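Local coordinates for protein formiminotetrahydrofolate cyclodeaminase (Thermotoga maritima, PDB 1O5H) that probably catalyses the cyclodeamination of 5-formimidoyltetrahydrofolate to 5,10-methenyltetrahydrofolate with release of ammonia, at residues K21-M26 / G37-V42; M71-E76 / A132-K137; A89-E94 / A118-D123; R126-L131 / H158-V163; K137-G142 / K204-I209. All blocks are in the same frame, centred on the assembly; numbering follows the deposited sequence.

Interaction 1: residues K21-M26 / G37-V42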
# COMPACT_ATOMS: atom_id res chain seq x y z
N LYS A 21 -9.24 -11.87 -3.08
CA LYS A 21 -9.60 -11.99 -4.49
C LYS A 21 -10.85 -11.18 -4.79
O LYS A 21 -10.85 -10.42 -5.75
CB LYS A 21 -9.80 -13.44 -4.88
CG LYS A 21 -10.30 -13.63 -6.29
CD LYS A 21 -10.25 -15.09 -6.67
CE LYS A 21 -11.21 -15.37 -7.82
NZ LYS A 21 -11.07 -14.33 -8.88
N GLU A 22 -11.90 -11.33 -3.97
CA GLU A 22 -13.15 -10.57 -4.11
C GLU A 22 -12.89 -9.07 -4.13
O GLU A 22 -13.25 -8.39 -5.11
CB GLU A 22 -14.12 -10.86 -2.96
CG GLU A 22 -15.12 -11.98 -3.18
CD GLU A 22 -15.84 -12.37 -1.89
OE1 GLU A 22 -15.16 -12.62 -0.87
OE2 GLU A 22 -17.09 -12.43 -1.90
N PHE A 23 -12.30 -8.55 -3.06
CA PHE A 23 -12.06 -7.11 -2.98
C PHE A 23 -11.34 -6.60 -4.22
O PHE A 23 -11.71 -5.57 -4.77
CB PHE A 23 -11.26 -6.71 -1.73
CG PHE A 23 -11.00 -5.23 -1.64
CD1 PHE A 23 -12.05 -4.33 -1.43
CD2 PHE A 23 -9.72 -4.72 -1.77
CE1 PHE A 23 -11.83 -2.97 -1.34
CE2 PHE A 23 -9.48 -3.33 -1.69
CZ PHE A 23 -10.55 -2.45 -1.49
N CYS A 24 -10.33 -7.34 -4.66
CA CYS A 24 -9.57 -6.94 -5.84
C CYS A 24 -10.42 -6.95 -7.08
O CYS A 24 -10.53 -5.94 -7.74
CB CYS A 24 -8.33 -7.82 -6.04
SG CYS A 24 -6.95 -7.23 -5.04
N ASP A 25 -11.04 -8.09 -7.38
CA ASP A 25 -11.90 -8.21 -8.54
C ASP A 25 -12.85 -7.04 -8.62
O ASP A 25 -13.06 -6.52 -9.69
CB ASP A 25 -12.67 -9.53 -8.52
CG ASP A 25 -11.79 -10.74 -8.86
OD1 ASP A 25 -10.65 -10.56 -9.37
OD2 ASP A 25 -12.20 -11.92 -8.66
N MSE A 26 -13.37 -6.60 -7.48
CA MSE A 26 -14.29 -5.46 -7.43
C MSE A 26 -13.64 -4.13 -7.79
O MSE A 26 -14.24 -3.28 -8.45
CB MSE A 26 -14.92 -5.37 -6.06
CG MSE A 26 -15.94 -6.47 -5.82
SE MSE A 26 -16.59 -6.48 -3.98
CE MSE A 26 -18.37 -7.65 -4.32
N GLY A 37 -9.52 5.59 -3.04
CA GLY A 37 -9.70 5.97 -1.64
C GLY A 37 -9.98 4.76 -0.81
O GLY A 37 -9.27 4.53 0.17
N ALA A 38 -10.98 3.96 -1.21
CA ALA A 38 -11.28 2.70 -0.54
C ALA A 38 -10.04 1.81 -0.43
O ALA A 38 -9.68 1.37 0.68
CB ALA A 38 -12.39 1.97 -1.22
N VAL A 39 -9.36 1.59 -1.57
CA VAL A 39 -8.14 0.77 -1.56
C VAL A 39 -7.15 1.31 -0.52
O VAL A 39 -6.62 0.54 0.30
CB VAL A 39 -7.49 0.72 -2.92
CG1 VAL A 39 -6.18 -0.02 -2.86
CG2 VAL A 39 -8.39 0.05 -3.93
N GLY A 40 -6.93 2.63 -0.55
CA GLY A 40 -6.11 3.33 0.43
C GLY A 40 -6.42 2.94 1.88
O GLY A 40 -5.51 2.53 2.63
N SER A 41 -7.69 3.06 2.27
CA SER A 41 -8.08 2.56 3.59
C SER A 41 -7.67 1.12 3.85
O SER A 41 -7.19 0.79 4.94
CB SER A 41 -9.57 2.68 3.80
OG SER A 41 -9.94 4.04 3.81
N VAL A 42 -7.88 0.26 2.86
CA VAL A 42 -7.59 -1.15 3.06
C VAL A 42 -6.09 -1.32 3.24
O VAL A 42 -5.61 -2.06 4.13
CB VAL A 42 -8.08 -1.99 1.91
CG1 VAL A 42 -7.72 -3.45 2.16
CG2 VAL A 42 -9.58 -1.82 1.78
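F23 reaches over to helix 37-42 with the far end of its ring, where V42 and V39 receive it. CZ does most of the touching. It lies 3.5 Å from V42 CG2, and the neighbouring ring atom F23 CE2 is 3.8 Å from that same methyl. The methyl meets the ring on a slant, whereas V39 is met differently: its CA, 4.0 Å from F23 CZ, sits at the ring edge near the ring plane, and so does the carbonyl carbon of A38. The ring therefore points its rim at the helix backbone, with V39 CG2 adding an apolar contact of 4.1 Å to F23 CZ.

What puts the ring there is the first torsion of F23, with CG anti to the backbone N (chi1 180°), which extends the aromatic group away from its own helix. The segment axes approach no closer than 11.8 Å, and the ring bridges the interval. If an alanine stood here, V42 CG2 and V39 CG2 would probably lose their apolar partner, and a gap would open between the two helices.

On the short helix itself, K21 NZ and D25 OD2 form a salt bridge of 2.7 Å spanning one turn, and D25 OD1 is paired with R82 of the second subunit. The segments run nearly antiparallel, at 155°. Helix 36-56 presses A38 and S41 against helix 68-100, while F23 also packs on M46 and V42 on L20 of the second subunit, so the contact forms part of the dimer interface.

Interaction 2: residues M71-E76 / A132-K137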
# COMPACT_ATOMS: atom_id res chain seq x y z
N MSE A 71 3.51 -0.65 24.58
CA MSE A 71 3.28 -1.62 23.51
C MSE A 71 1.85 -2.15 23.51
O MSE A 71 1.20 -2.21 22.47
CB MSE A 71 4.29 -2.78 23.55
CG MSE A 71 5.73 -2.35 23.31
SE MSE A 71 6.04 -1.58 21.55
CE MSE A 71 7.10 0.04 22.00
N GLU A 72 1.34 -2.51 24.68
CA GLU A 72 -0.05 -2.94 24.75
C GLU A 72 -1.01 -1.84 24.33
O GLU A 72 -2.05 -2.11 23.75
CB GLU A 72 -0.40 -3.44 26.14
CG GLU A 72 -0.01 -4.89 26.33
CD GLU A 72 0.43 -5.21 27.76
OE1 GLU A 72 0.77 -4.28 28.52
OE2 GLU A 72 0.45 -6.41 28.13
N ARG A 73 -0.61 -0.60 24.61
CA ARG A 73 -1.36 0.57 24.23
C ARG A 73 -1.47 0.68 22.70
O ARG A 73 -2.52 1.04 22.17
CB ARG A 73 -0.70 1.82 24.82
CG ARG A 73 -1.59 3.07 24.86
CD ARG A 73 -0.82 4.40 24.96
NE ARG A 73 0.12 4.56 23.84
CZ ARG A 73 -0.22 4.97 22.61
NH1 ARG A 73 -1.48 5.29 22.33
NH2 ARG A 73 0.72 5.07 21.67
N ILE A 74 -0.38 0.36 22.01
CA ILE A 74 -0.33 0.45 20.56
C ILE A 74 -1.15 -0.67 19.94
O ILE A 74 -1.99 -0.43 19.06
CB ILE A 74 1.13 0.39 20.05
CG1 ILE A 74 1.88 1.64 20.49
CG2 ILE A 74 1.16 0.28 18.53
CD1 ILE A 74 3.35 1.55 20.29
N VAL A 75 -0.91 -1.89 20.40
CA VAL A 75 -1.72 -3.01 19.96
C VAL A 75 -3.21 -2.64 19.95
O VAL A 75 -3.90 -2.79 18.94
CB VAL A 75 -1.48 -4.22 20.85
CG1 VAL A 75 -2.51 -5.30 20.57
CG2 VAL A 75 -0.08 -4.73 20.61
N GLU A 76 -3.69 -2.11 21.07
CA GLU A 76 -5.09 -1.71 21.21
C GLU A 76 -5.46 -0.62 20.21
O GLU A 76 -6.53 -0.70 19.60
CB GLU A 76 -5.39 -1.30 22.67
CG GLU A 76 -6.58 -0.37 22.87
CD GLU A 76 -7.92 -1.08 22.88
OE1 GLU A 76 -8.46 -1.31 24.00
OE2 GLU A 76 -8.44 -1.40 21.78
N ALA A 132 1.36 7.00 11.76
CA ALA A 132 2.71 7.51 11.63
C ALA A 132 3.33 7.72 12.99
O ALA A 132 4.41 7.27 13.23
CB ALA A 132 2.72 8.79 10.84
N HIS A 133 2.62 8.39 13.89
CA HIS A 133 3.14 8.66 15.23
C HIS A 133 3.50 7.38 15.97
O HIS A 133 4.48 7.34 16.72
CB HIS A 133 2.20 9.52 16.09
CG HIS A 133 2.32 11.00 15.83
ND1 HIS A 133 3.43 11.73 16.22
CD2 HIS A 133 1.48 11.88 15.23
CE1 HIS A 133 3.26 13.00 15.86
NE2 HIS A 133 2.09 13.11 15.26
N GLU A 134 2.73 6.31 15.75
CA GLU A 134 3.04 5.06 16.41
C GLU A 134 4.27 4.40 15.79
O GLU A 134 5.08 3.78 16.50
CB GLU A 134 1.86 4.10 16.37
CG GLU A 134 0.56 4.63 16.96
CD GLU A 134 0.59 4.88 18.46
OE1 GLU A 134 1.64 5.23 19.02
OE2 GLU A 134 -0.47 4.74 19.09
N LEU A 135 4.40 4.54 14.48
CA LEU A 135 5.54 3.99 13.78
C LEU A 135 6.75 4.71 14.26
O LEU A 135 7.79 4.09 14.42
CB LEU A 135 5.40 4.09 12.27
CG LEU A 135 4.36 3.13 11.67
CD1 LEU A 135 4.28 3.20 10.19
CD2 LEU A 135 4.66 1.71 12.08
N GLU A 136 6.63 6.00 14.56
CA GLU A 136 7.80 6.66 15.14
C GLU A 136 8.17 6.06 16.51
O GLU A 136 9.36 5.80 16.80
CB GLU A 136 7.63 8.16 15.23
CG GLU A 136 8.93 8.84 15.55
CD GLU A 136 8.83 10.34 15.62
OE1 GLU A 136 7.89 10.94 15.06
OE2 GLU A 136 9.75 10.93 16.23
N LYS A 137 7.17 5.82 17.35
CA LYS A 137 7.45 5.19 18.64
C LYS A 137 8.03 3.80 18.42
O LYS A 137 9.01 3.44 19.06
CB LYS A 137 6.21 5.16 19.53
CG LYS A 137 5.96 6.52 20.20
CD LYS A 137 4.54 6.69 20.75
CE LYS A 137 4.34 8.12 21.22
NZ LYS A 137 3.29 8.22 22.27
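R73 meets E134 through a single nitrogen, NH2, which is held by both carboxylate oxygens. The firmer bond runs from R73 NH2 to E134 OE2, at 2.9 Å with an N-H...O angle of 141°. OE2 uses its syn lone pair here, though it lies somewhat out of the guanidinium plane. The second bond, from R73 NH2 to E134 OE1 at 2.8 Å, is weak in its angle even though OE1 sits at the edge of the guanidinium group and in its plane. A bend at chi3 (58°) turns the arginine tip across the glutamate at roughly a right angle. The NH2 group has another acid to serve, E70, with which it makes a further salt bridge, and R73 NE is also hydrogen-bonded close by in the chain.

The neighbouring K137 NZ comes within 4.1 Å of R73 NH2, an approach of like charges that E70 and E134 probably temper; the lysine's own pairing with E70 is long and weak. Beside the ion pair, I74 CG1 packs against the carboxylate, 3.9 Å from E134 OE1. Solvent reaches R73, while E134 and I74 are buried. An inter-helical salt bridge beside the apolar packing of M71 and I74 on L138 joins helices 68-100 and 107-141, an antiparallel pair (151°) of this all-helical bundle.

Interaction 3: residues A89-E94 / A118-D123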
# COMPACT_ATOMS: atom_id res chain seq x y z
N ALA A 89 -13.62 2.65 4.40
CA ALA A 89 -13.69 2.11 3.06
C ALA A 89 -15.15 2.03 2.68
O ALA A 89 -15.51 2.50 1.61
CB ALA A 89 -13.03 0.76 3.01
N LYS A 90 -16.00 1.48 3.55
CA LYS A 90 -17.46 1.39 3.32
C LYS A 90 -18.01 2.78 3.01
O LYS A 90 -18.70 2.97 2.01
CB LYS A 90 -18.13 0.81 4.58
CG LYS A 90 -19.59 0.37 4.52
CD LYS A 90 -19.95 -0.12 5.95
CE LYS A 90 -21.44 -0.25 6.35
NZ LYS A 90 -22.38 -0.94 5.42
N LYS A 91 -17.68 3.75 3.87
CA LYS A 91 -18.14 5.12 3.68
C LYS A 91 -17.75 5.64 2.32
O LYS A 91 -18.58 6.21 1.64
CB LYS A 91 -17.59 6.05 4.75
CG LYS A 91 -18.31 5.99 6.07
CD LYS A 91 -18.39 7.38 6.66
CE LYS A 91 -19.32 7.43 7.87
NZ LYS A 91 -18.54 7.25 9.12
N ASP A 92 -16.50 5.43 1.91
CA ASP A 92 -16.01 5.93 0.63
C ASP A 92 -16.90 5.48 -0.52
O ASP A 92 -17.18 6.25 -1.43
CB ASP A 92 -14.58 5.48 0.37
CG ASP A 92 -14.02 5.98 -0.98
OD1 ASP A 92 -13.41 7.07 -0.99
OD2 ASP A 92 -14.09 5.32 -2.05
N MSE A 93 -17.36 4.24 -0.46
CA MSE A 93 -18.21 3.70 -1.52
C MSE A 93 -19.59 4.24 -1.40
O MSE A 93 -20.21 4.57 -2.39
CB MSE A 93 -18.23 2.19 -1.47
CG MSE A 93 -16.82 1.63 -1.32
SE MSE A 93 -16.71 -0.31 -1.21
CE MSE A 93 -15.04 -0.51 -0.11
N GLU A 94 -20.06 4.37 -0.18
CA GLU A 94 -21.34 4.99 0.05
C GLU A 94 -21.32 6.45 -0.36
O GLU A 94 -22.25 6.94 -1.00
CB GLU A 94 -21.73 4.88 1.51
CG GLU A 94 -21.97 3.46 1.97
CD GLU A 94 -22.30 3.40 3.45
OE1 GLU A 94 -22.54 4.47 4.04
OE2 GLU A 94 -22.30 2.28 4.02
N ALA A 118 -15.77 14.31 0.62
CA ALA A 118 -14.44 14.79 0.84
C ALA A 118 -13.94 14.46 2.24
O ALA A 118 -12.74 14.32 2.45
CB ALA A 118 -14.42 16.27 0.59
N SER A 119 -14.85 14.31 3.20
CA SER A 119 -14.46 14.08 4.59
C SER A 119 -13.91 12.70 4.77
O SER A 119 -13.12 12.46 5.68
CB SER A 119 -15.65 14.24 5.55
OG SER A 119 -16.11 15.57 5.52
N VAL A 120 -14.35 11.78 3.92
CA VAL A 120 -13.97 10.40 4.11
C VAL A 120 -12.46 10.22 4.01
O VAL A 120 -11.85 9.80 5.01
CB VAL A 120 -14.71 9.45 3.19
CG1 VAL A 120 -14.12 8.06 3.31
CG2 VAL A 120 -16.17 9.46 3.54
N PRO A 121 -11.83 10.57 2.88
CA PRO A 121 -10.36 10.43 2.79
C PRO A 121 -9.66 11.28 3.83
O PRO A 121 -8.68 10.85 4.41
CB PRO A 121 -10.02 10.88 1.36
CG PRO A 121 -11.25 11.55 0.81
CD PRO A 121 -12.41 11.14 1.65
N MSE A 122 -10.21 12.46 4.12
CA MSE A 122 -9.69 13.28 5.20
C MSE A 122 -9.57 12.44 6.47
O MSE A 122 -8.51 12.42 7.10
CB MSE A 122 -10.60 14.49 5.42
CG MSE A 122 -9.97 15.62 6.22
SE MSE A 122 -8.11 16.12 5.80
CE MSE A 122 -8.33 16.69 4.11
N ASP A 123 -10.64 11.72 6.80
CA ASP A 123 -10.63 10.88 7.99
C ASP A 123 -9.59 9.79 7.89
O ASP A 123 -8.85 9.57 8.85
CB ASP A 123 -12.02 10.35 8.30
CG ASP A 123 -12.93 11.44 8.86
OD1 ASP A 123 -12.37 12.49 9.26
OD2 ASP A 123 -14.19 11.37 8.94
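D92 and V120 have the nearest CA atoms of the two segments, 6.0 Å apart. The two runs of helix point in broadly opposite directions. Segment 118-123 is kinked: N of P121, being a proline nitrogen, makes no bond to the preceding turn.

One side chain carries the contact. V120 extends both methyls against the facing helix, and each finds a different residue. CG1, anti to the backbone N (chi1 172°), comes to 3.8 Å from the backbone N of D92 and to 3.9 Å from D92 CB. CG2 lies instead 3.9 Å from K91 CB. The branched valine thus sits against the backbone and CB atoms at the junction of K91 and D92, while the charged ends stay out of the apolar patch. The amine of K91 leads away, and K91 NZ remains 6.0 Å from D123 OD2, too far for a salt bridge.

Around this point D92 also touches A38 of helix 36-56, and P121 packs on E164 and V168 of helix 147-172. Helices 68-100 and 107-141 follow each other in the chain, so this is the close packing of an antiparallel helical hairpin, built into a larger helix bundle.

Interaction 4: residues R126-L131 / H158-V163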
# COMPACT_ATOMS: atom_id res chain seq x y z
N ARG A 126 -6.37 11.13 8.83
CA ARG A 126 -6.16 11.34 10.24
C ARG A 126 -5.69 10.05 10.87
O ARG A 126 -4.76 10.07 11.64
CB ARG A 126 -7.41 11.78 10.93
CG ARG A 126 -7.90 13.14 10.60
CD ARG A 126 -9.01 13.49 11.53
NE ARG A 126 -9.81 14.60 11.03
CZ ARG A 126 -10.57 15.33 11.82
NH1 ARG A 126 -11.30 16.33 11.31
NH2 ARG A 126 -10.60 15.06 13.12
N VAL A 127 -6.33 8.94 10.53
CA VAL A 127 -5.85 7.65 11.02
C VAL A 127 -4.39 7.45 10.62
O VAL A 127 -3.56 7.03 11.43
CB VAL A 127 -6.70 6.48 10.54
CG1 VAL A 127 -6.17 5.18 11.12
CG2 VAL A 127 -8.19 6.67 10.91
N MSE A 128 -4.05 7.79 9.39
CA MSE A 128 -2.66 7.70 8.97
C MSE A 128 -1.76 8.55 9.84
O MSE A 128 -0.70 8.08 10.26
CB MSE A 128 -2.48 8.03 7.49
CG MSE A 128 -3.07 6.98 6.56
SE MSE A 128 -2.36 5.14 6.88
CE MSE A 128 -3.62 4.42 8.23
N LYS A 129 -2.15 9.78 10.13
CA LYS A 129 -1.38 10.56 11.09
C LYS A 129 -1.15 9.77 12.41
O LYS A 129 -0.05 9.77 12.97
CB LYS A 129 -2.06 11.91 11.37
CG LYS A 129 -1.38 12.83 12.39
CD LYS A 129 -1.77 12.51 13.83
CE LYS A 129 -3.26 12.69 14.13
NZ LYS A 129 -3.80 14.03 13.77
N ASP A 130 -2.19 9.11 12.91
CA ASP A 130 -2.01 8.31 14.12
C ASP A 130 -1.03 7.19 13.88
O ASP A 130 -0.17 6.96 14.70
CB ASP A 130 -3.33 7.73 14.58
CG ASP A 130 -4.27 8.79 15.10
OD1 ASP A 130 -3.76 9.84 15.56
OD2 ASP A 130 -5.52 8.65 15.09
N LEU A 131 -1.16 6.50 12.75
CA LEU A 131 -0.29 5.38 12.45
C LEU A 131 1.13 5.86 12.41
O LEU A 131 2.01 5.25 12.99
CB LEU A 131 -0.68 4.72 11.14
CG LEU A 131 0.27 3.63 10.62
CD1 LEU A 131 0.38 2.51 11.63
CD2 LEU A 131 -0.17 3.08 9.26
N HIS A 158 2.81 6.26 4.36
CA HIS A 158 3.03 7.39 3.50
C HIS A 158 2.24 7.31 2.18
O HIS A 158 1.61 8.30 1.76
CB HIS A 158 4.51 7.49 3.22
CG HIS A 158 4.89 8.65 2.38
ND1 HIS A 158 5.27 8.52 1.06
CD2 HIS A 158 4.96 9.97 2.66
CE1 HIS A 158 5.56 9.72 0.56
NE2 HIS A 158 5.38 10.61 1.52
N ALA A 159 2.25 6.16 1.53
CA ALA A 159 1.51 6.04 0.27
C ALA A 159 0.01 6.27 0.49
O ALA A 159 -0.64 6.94 -0.32
CB ALA A 159 1.74 4.67 -0.39
N VAL A 160 -0.53 5.71 1.57
CA VAL A 160 -1.93 5.83 1.82
C VAL A 160 -2.19 7.32 1.95
O VAL A 160 -3.11 7.86 1.33
CB VAL A 160 -2.35 5.09 3.08
CG1 VAL A 160 -3.84 5.34 3.36
CG2 VAL A 160 -2.11 3.61 2.92
N PHE A 161 -1.35 8.00 2.69
CA PHE A 161 -1.54 9.41 2.78
C PHE A 161 -1.56 10.02 1.39
O PHE A 161 -2.43 10.84 1.07
CB PHE A 161 -0.47 10.11 3.62
CG PHE A 161 -0.43 11.57 3.38
CD1 PHE A 161 -1.39 12.41 3.98
CD2 PHE A 161 0.47 12.11 2.45
CE1 PHE A 161 -1.39 13.82 3.73
CE2 PHE A 161 0.47 13.51 2.18
CZ PHE A 161 -0.47 14.36 2.84
N GLN A 162 -0.61 9.66 0.55
CA GLN A 162 -0.65 10.23 -0.80
C GLN A 162 -1.93 9.90 -1.51
O GLN A 162 -2.52 10.79 -2.09
CB GLN A 162 0.55 9.82 -1.61
CG GLN A 162 1.80 10.56 -1.16
CD GLN A 162 3.07 9.97 -1.73
OE1 GLN A 162 3.20 8.75 -1.91
NE2 GLN A 162 4.03 10.84 -2.01
N VAL A 163 -2.40 8.65 -1.41
CA VAL A 163 -3.62 8.22 -2.11
C VAL A 163 -4.74 9.13 -1.67
O VAL A 163 -5.39 9.79 -2.49
CB VAL A 163 -3.99 6.77 -1.77
CG1 VAL A 163 -5.40 6.48 -2.16
CG2 VAL A 163 -3.08 5.80 -2.47
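M128, a selenomethionine in this crystal, lays its bent side chain against V160, and that pair makes up the tight part of the contact. M128 CG lies 3.7 Å from V160 CG1. The selenium then follows the same surface, with M128 SE 3.8 Å from V160 CB and equally near CG1. The two side chains cross at about a right angle, so the methionine lies across the CB-CG1 side of the valine. Its curl comes from bends at chi2 (-56°) and chi3 (90°), and the bent chain lays the selenium alongside those two valine atoms. Backbone atoms come into the contact more loosely: M128 CG is 4.4 Å from F161 N, although M128 and F161 have the nearest CA atoms of the two segments, 6.5 Å apart.

Away from this spot the contact thins out. The F161 ring leads off toward helix 178-206, where it touches E192 and I195. H158, facing away from helix 126-131, stacks on Y199. Still farther out, R126 is exposed and pairs with E187. The buried side is fuller, for M128 also packs on L85 and C157, and V160 on V43.

A159 meets A159 of the second subunit, so helix 147-172 serves both the interior of its own chain and the dimer interface. Helices 107-141 and 147-172 run broadly antiparallel here, and this apolar meeting close to the centre of the chain is core packing between consecutive antiparallel helices of this all-helical bundle, a fold described as new.

Interaction 5: residues K137-G142 / K204-I209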
# COMPACT_ATOMS: atom_id res chain seq x y z
N LYS A 137 7.17 5.82 17.35
CA LYS A 137 7.45 5.19 18.64
C LYS A 137 8.03 3.80 18.42
O LYS A 137 9.01 3.44 19.06
CB LYS A 137 6.21 5.16 19.53
CG LYS A 137 5.96 6.52 20.20
CD LYS A 137 4.54 6.69 20.75
CE LYS A 137 4.34 8.12 21.22
NZ LYS A 137 3.29 8.22 22.27
N LEU A 138 7.48 3.05 17.47
CA LEU A 138 8.00 1.71 17.22
C LEU A 138 9.45 1.72 16.69
O LEU A 138 10.29 0.93 17.12
CB LEU A 138 7.08 0.95 16.28
CG LEU A 138 5.70 0.61 16.84
CD1 LEU A 138 4.85 0.00 15.76
CD2 LEU A 138 5.77 -0.34 18.01
N ALA A 139 9.75 2.62 15.75
CA ALA A 139 11.11 2.76 15.27
C ALA A 139 12.06 2.91 16.43
O ALA A 139 13.18 2.37 16.39
CB ALA A 139 11.24 3.95 14.36
N GLU A 140 11.64 3.63 17.47
CA GLU A 140 12.60 4.02 18.49
C GLU A 140 12.67 3.03 19.64
O GLU A 140 13.74 2.67 20.07
CB GLU A 140 12.27 5.42 19.01
CG GLU A 140 13.37 6.04 19.86
CD GLU A 140 12.95 7.38 20.44
OE1 GLU A 140 11.98 7.99 19.91
OE2 GLU A 140 13.60 7.82 21.42
N PHE A 141 11.51 2.56 20.09
CA PHE A 141 11.39 1.73 21.29
C PHE A 141 10.95 0.31 21.00
O PHE A 141 10.93 -0.51 21.88
CB PHE A 141 10.41 2.35 22.26
CG PHE A 141 10.77 3.74 22.67
CD1 PHE A 141 11.90 3.98 23.46
CD2 PHE A 141 9.97 4.82 22.28
CE1 PHE A 141 12.25 5.27 23.86
CE2 PHE A 141 10.30 6.13 22.67
CZ PHE A 141 11.44 6.36 23.46
N GLY A 142 10.58 0.02 19.77
CA GLY A 142 10.10 -1.31 19.42
C GLY A 142 11.23 -2.28 19.21
O GLY A 142 12.41 -1.91 19.24
N LYS A 204 14.87 7.86 8.58
CA LYS A 204 16.21 8.24 8.97
C LYS A 204 16.71 7.30 10.07
O LYS A 204 17.75 6.69 9.91
CB LYS A 204 16.24 9.72 9.41
CG LYS A 204 17.62 10.39 9.48
N MSE A 205 15.94 7.15 11.14
CA MSE A 205 16.21 6.18 12.19
C MSE A 205 16.43 4.73 11.72
O MSE A 205 17.29 4.05 12.20
CB MSE A 205 15.05 6.20 13.16
CG MSE A 205 15.42 6.15 14.63
SE MSE A 205 13.75 6.52 15.56
CE MSE A 205 13.28 8.39 14.77
N LEU A 206 15.66 4.27 10.74
CA LEU A 206 15.72 2.87 10.39
C LEU A 206 16.46 2.53 9.12
O LEU A 206 16.62 1.35 8.81
CB LEU A 206 14.30 2.31 10.31
CG LEU A 206 13.51 2.24 11.61
CD1 LEU A 206 12.35 1.31 11.44
CD2 LEU A 206 14.41 1.77 12.71
N GLU A 207 16.94 3.51 8.36
CA GLU A 207 17.50 3.17 7.03
C GLU A 207 18.65 2.13 7.11
O GLU A 207 18.83 1.31 6.21
CB GLU A 207 17.92 4.42 6.22
CG GLU A 207 19.11 5.19 6.81
CD GLU A 207 20.16 5.63 5.78
OE1 GLU A 207 20.23 5.03 4.68
OE2 GLU A 207 20.93 6.58 6.07
N GLY A 208 19.39 2.16 8.21
CA GLY A 208 20.57 1.32 8.33
C GLY A 208 20.33 -0.18 8.43
O GLY A 208 21.25 -0.99 8.30
N ILE A 209 19.10 -0.58 8.67
CA ILE A 209 18.87 -1.99 8.90
C ILE A 209 19.06 -2.74 7.61
O ILE A 209 19.17 -3.95 7.59
CB ILE A 209 17.46 -2.22 9.39
CG1 ILE A 209 16.47 -1.97 8.24
CG2 ILE A 209 17.19 -1.32 10.59
CD1 ILE A 209 15.04 -2.39 8.50
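A139 offers L206 a methyl and a carbonyl oxygen to lie against. From its CB onward the leucine can be followed toward them. L206 CB itself stands back, and CG is the first atom to arrive, 4.0 Å from A139 CB. Of the two branches, CD1 stays by that methyl at 4.1 Å from A139 CB, whereas L206 CD2 reaches the backbone, 3.9 Å from A139 O. The first torsion (chi1 -67°) leaves CG anti to the carbonyl carbon and directs the fork at the other helix. A glycine in its place would probably leave A139 CB without the leucine end of its packing and open a gap beside A147, T150 and L151 of helix 147-172, which L206 also touches.

In the bundle, helices 107-141 and 178-206 run the same way, with the reversed helix 147-172 between them in the chain, and the contact joins their C-terminal ends. G142 is the first residue to leave the helical conformation of the one, and a short 3-10 segment at 208-209 follows the other.

The second half of the contact is more exposed. M205, a selenomethionine, places SE 3.8 Å from A139 CB and 3.9 Å from E140 CB. E140 is engaged here only through its CB; its next carbon, CG, sits 4.0 Å above one face of the F141 ring, over the centre. Past the helix end, I209 O accepts a weak hydrogen bond from K173 NZ of the second subunit.

Overall arrangement
Interactions 1 and 4 are the buried pair, both held by apolar side chains, with no polar bond between their segments, and both touching the second subunit; they touch where G40 meets V160 and V163. Interactions 2, 3 and 5 are only partly buried, and their chemistry varies: a salt bridge in 2, a valine against backbone and CB atoms in 3, selenium and leucine against alanine in 5. Interactions 2 and 3 clasp the same two helices, 68-100 and 107-141, with centres about 24 Å apart on opposite sides of the chain's centre. Helix 107-141 serves every contact but the first, and 2 and 5 share K137, with M71 and I74 packing on L138.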